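Long-range contact in tyrosinase (Aspergillus oryzae, PDB 6JUD), which probably oxidises L-tyrosine and L-dopa to L-dopaquinone with molecular oxygen at a pair of copper ions, a step of melanin biosynthesis: residues D28-Q33 and L170-T175. The protein carries 2 engineered substitutions. Residues are numbered along the deposited sequence; the frame is centred on the assembly and turned at random.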
loop_
_atom_site.group_PDB
_atom_site.type_symbol
_atom_site.label_atom_id
_atom_site.label_comp_id
_atom_site.label_asym_id
_atom_site.label_seq_id
_atom_site.Cartn_x
_atom_site.Cartn_y
_atom_site.Cartn_z
ATOM N N ASP B 28 -14.910 15.687 -7.455
ATOM C CA ASP B 28 -15.143 16.986 -8.081
ATOM C C ASP B 28 -14.917 18.127 -7.091
ATOM O O ASP B 28 -14.325 19.149 -7.448
ATOM C CB ASP B 28 -16.555 17.089 -8.643
ATOM C CG ASP B 28 -16.827 16.088 -9.748
ATOM O OD1 ASP B 28 -15.903 15.742 -10.507
ATOM O OD2 ASP B 28 -17.988 15.650 -9.853
ATOM N N TRP B 29 -15.396 17.917 -5.876
ATOM C CA TRP B 29 -15.274 18.908 -4.800
ATOM C C TRP B 29 -13.806 19.168 -4.490
ATOM O O TRP B 29 -13.390 20.302 -4.247
ATOM C CB TRP B 29 -16.031 18.403 -3.575
ATOM C CG TRP B 29 -15.928 19.195 -2.312
ATOM C CD1 TRP B 29 -16.625 20.331 -1.993
ATOM C CD2 TRP B 29 -15.090 18.919 -1.182
ATOM N NE1 TRP B 29 -16.273 20.781 -0.743
ATOM C CE2 TRP B 29 -15.327 19.928 -0.227
ATOM C CE3 TRP B 29 -14.158 17.915 -0.898
ATOM C CZ2 TRP B 29 -14.668 19.967 1.000
ATOM C CZ3 TRP B 29 -13.507 17.955 0.320
ATOM C CH2 TRP B 29 -13.765 18.969 1.256
ATOM N N TYR B 30 -13.025 18.085 -4.484
ATOM C CA TYR B 30 -11.604 18.226 -4.180
ATOM C C TYR B 30 -10.891 18.916 -5.336
ATOM O O TYR B 30 -10.084 19.832 -5.167
ATOM C CB TYR B 30 -10.958 16.865 -3.862
ATOM C CG TYR B 30 -9.477 17.088 -3.579
ATOM C CD1 TYR B 30 -9.096 17.789 -2.439
ATOM C CD2 TYR B 30 -8.492 16.658 -4.459
ATOM C CE1 TYR B 30 -7.760 18.025 -2.160
ATOM C CE2 TYR B 30 -7.157 16.899 -4.186
ATOM C CZ TYR B 30 -6.797 17.576 -3.041
ATOM O OH TYR B 30 -5.463 17.817 -2.779
ATOM N N LEU B 31 -11.204 18.459 -6.546
ATOM C CA LEU B 31 -10.515 19.001 -7.708
ATOM C C LEU B 31 -10.774 20.485 -7.880
ATOM O O LEU B 31 -9.896 21.190 -8.391
ATOM C CB LEU B 31 -10.907 18.230 -8.975
ATOM C CG LEU B 31 -10.248 16.850 -9.088
ATOM C CD1 LEU B 31 -10.972 15.974 -10.093
ATOM C CD2 LEU B 31 -8.766 16.994 -9.433
ATOM N N GLU B 32 -11.933 20.995 -7.451
ATOM C CA GLU B 32 -12.145 22.439 -7.642
ATOM C C GLU B 32 -11.479 23.208 -6.507
ATOM O O GLU B 32 -11.524 24.434 -6.429
ATOM C CB GLU B 32 -13.601 22.825 -7.800
ATOM C CG GLU B 32 -14.620 22.354 -6.784
ATOM C CD GLU B 32 -16.024 22.369 -7.377
ATOM O OE1 GLU B 32 -16.150 22.864 -8.521
ATOM O OE2 GLU B 32 -16.981 21.903 -6.728
ATOM N N GLN B 33 -10.806 22.462 -5.624
ATOM C CA GLN B 33 -10.090 23.137 -4.549
ATOM C C GLN B 33 -8.592 22.848 -4.542
ATOM O O GLN B 33 -7.885 23.708 -3.995
ATOM C CB GLN B 33 -10.694 22.769 -3.189
ATOM C CG GLN B 33 -12.072 23.414 -3.020
ATOM C CD GLN B 33 -12.603 23.054 -1.642
ATOM O OE1 GLN B 33 -12.538 23.860 -0.720
ATOM N NE2 GLN B 33 -13.076 21.823 -1.538
ATOM N N LEU B 170 -11.087 4.657 -5.660
ATOM C CA LEU B 170 -11.263 5.338 -4.381
ATOM C C LEU B 170 -11.059 6.834 -4.593
ATOM O O LEU B 170 -10.312 7.229 -5.500
ATOM C CB LEU B 170 -10.262 4.805 -3.367
ATOM C CG LEU B 170 -10.610 3.525 -2.603
ATOM C CD1 LEU B 170 -10.979 2.394 -3.540
ATOM C CD2 LEU B 170 -9.443 3.101 -1.710
ATOM N N PRO B 171 -11.697 7.664 -3.791
ATOM C CA PRO B 171 -11.532 9.116 -3.973
ATOM C C PRO B 171 -10.071 9.535 -3.868
ATOM O O PRO B 171 -9.286 9.032 -3.070
ATOM C CB PRO B 171 -12.291 9.709 -2.787
ATOM C CG PRO B 171 -13.262 8.649 -2.397
ATOM C CD PRO B 171 -12.578 7.337 -2.660
ATOM N N ILE B 172 -9.689 10.531 -4.666
ATOM C CA ILE B 172 -8.356 11.101 -4.558
ATOM C C ILE B 172 -7.950 11.397 -3.121
ATOM O O ILE B 172 -6.865 11.015 -2.675
ATOM C CB ILE B 172 -8.290 12.408 -5.372
ATOM C CG1 ILE B 172 -8.548 12.221 -6.863
ATOM C CG2 ILE B 172 -6.937 13.077 -5.141
ATOM C CD1 ILE B 172 -8.890 13.486 -7.621
ATOM N N LEU B 173 -8.809 12.098 -2.389
ATOM C CA LEU B 173 -8.501 12.501 -1.025
ATOM C C LEU B 173 -8.262 11.323 -0.087
ATOM O O LEU B 173 -7.470 11.438 0.849
ATOM C CB LEU B 173 -9.650 13.322 -0.439
ATOM C CG LEU B 173 -9.446 14.823 -0.350
ATOM C CD1 LEU B 173 -10.691 15.451 0.274
ATOM C CD2 LEU B 173 -8.188 15.162 0.440
ATOM N N VAL B 174 -8.973 10.219 -0.316
ATOM C CA VAL B 174 -8.805 9.050 0.561
ATOM C C VAL B 174 -7.420 8.453 0.395
ATOM O O VAL B 174 -6.909 7.759 1.282
ATOM C CB VAL B 174 -9.939 8.044 0.286
ATOM C CG1 VAL B 174 -9.664 6.661 0.827
ATOM C CG2 VAL B 174 -11.241 8.591 0.880
ATOM N N THR B 175 -6.758 8.736 -0.738
ATOM C CA THR B 175 -5.453 8.147 -0.995
ATOM C C THR B 175 -4.274 9.053 -0.671
ATOM O O THR B 175 -3.121 8.714 -0.965
ATOM C CB THR B 175 -5.345 7.699 -2.474
ATOM O OG1 THR B 175 -5.287 8.841 -3.337
ATOM C CG2 THR B 175 -6.564 6.869 -2.852
#
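Y30 and L173 make the central touch between helix 26-31 and the loop that leads into strand 178-182. The isobutyl group of L173 lies against the tyrosine ring, its CG 3.6 Å from Y30 CD1. Measured to the ring centroid, the same CG stands at 4.1 Å and 29° off the normal, an off-centre CH-pi contact. Both methyls join in: CD2 of L173 comes to 3.9 Å from Y30 CE1, while CD1, still touching the tyrosine, also meets W29 CZ3 at 3.8 Å, in the plane of the indole, at its edge.

The rest of the apolar packing belongs to I172. Its CG2 approaches the CD2/CE2 side of the Y30 ring, 3.9 Å from CE2, and its CD1 runs up to the branch point of L31, 3.9 Å from CG. With CG1 of I172 beside its backbone N (chi1 -61°) and CG2 anti to it, the two branches serve different neighbours.

Polar bonds hold each side in shape. Q33 folds back so that NE2 donates to W29 O at 3.1 Å, nearly straight at the hydrogen (167°), and the same nitrogen lies over the indole centre, on one face of the ring. In the other segment, I172 O accepts from both N and OG1 of T175, which fastens the 3-10 turn 173-175. The polar ends of both aromatics find partners beyond the two segments: W29 NE1 bonds to Q42, and Y30 OH to D249 of the second subunit.

L43 of helix 41-55 touches W29, Y30 and L173, and N247 of the second subunit packs on L31 and I172. This is helix-to-loop packing at the subunit interface, away from the copper site: apolar side chains, plus a bond from I172 N to D27 OD1, join helix 26-31 to a loop of the tyrosinase central domain.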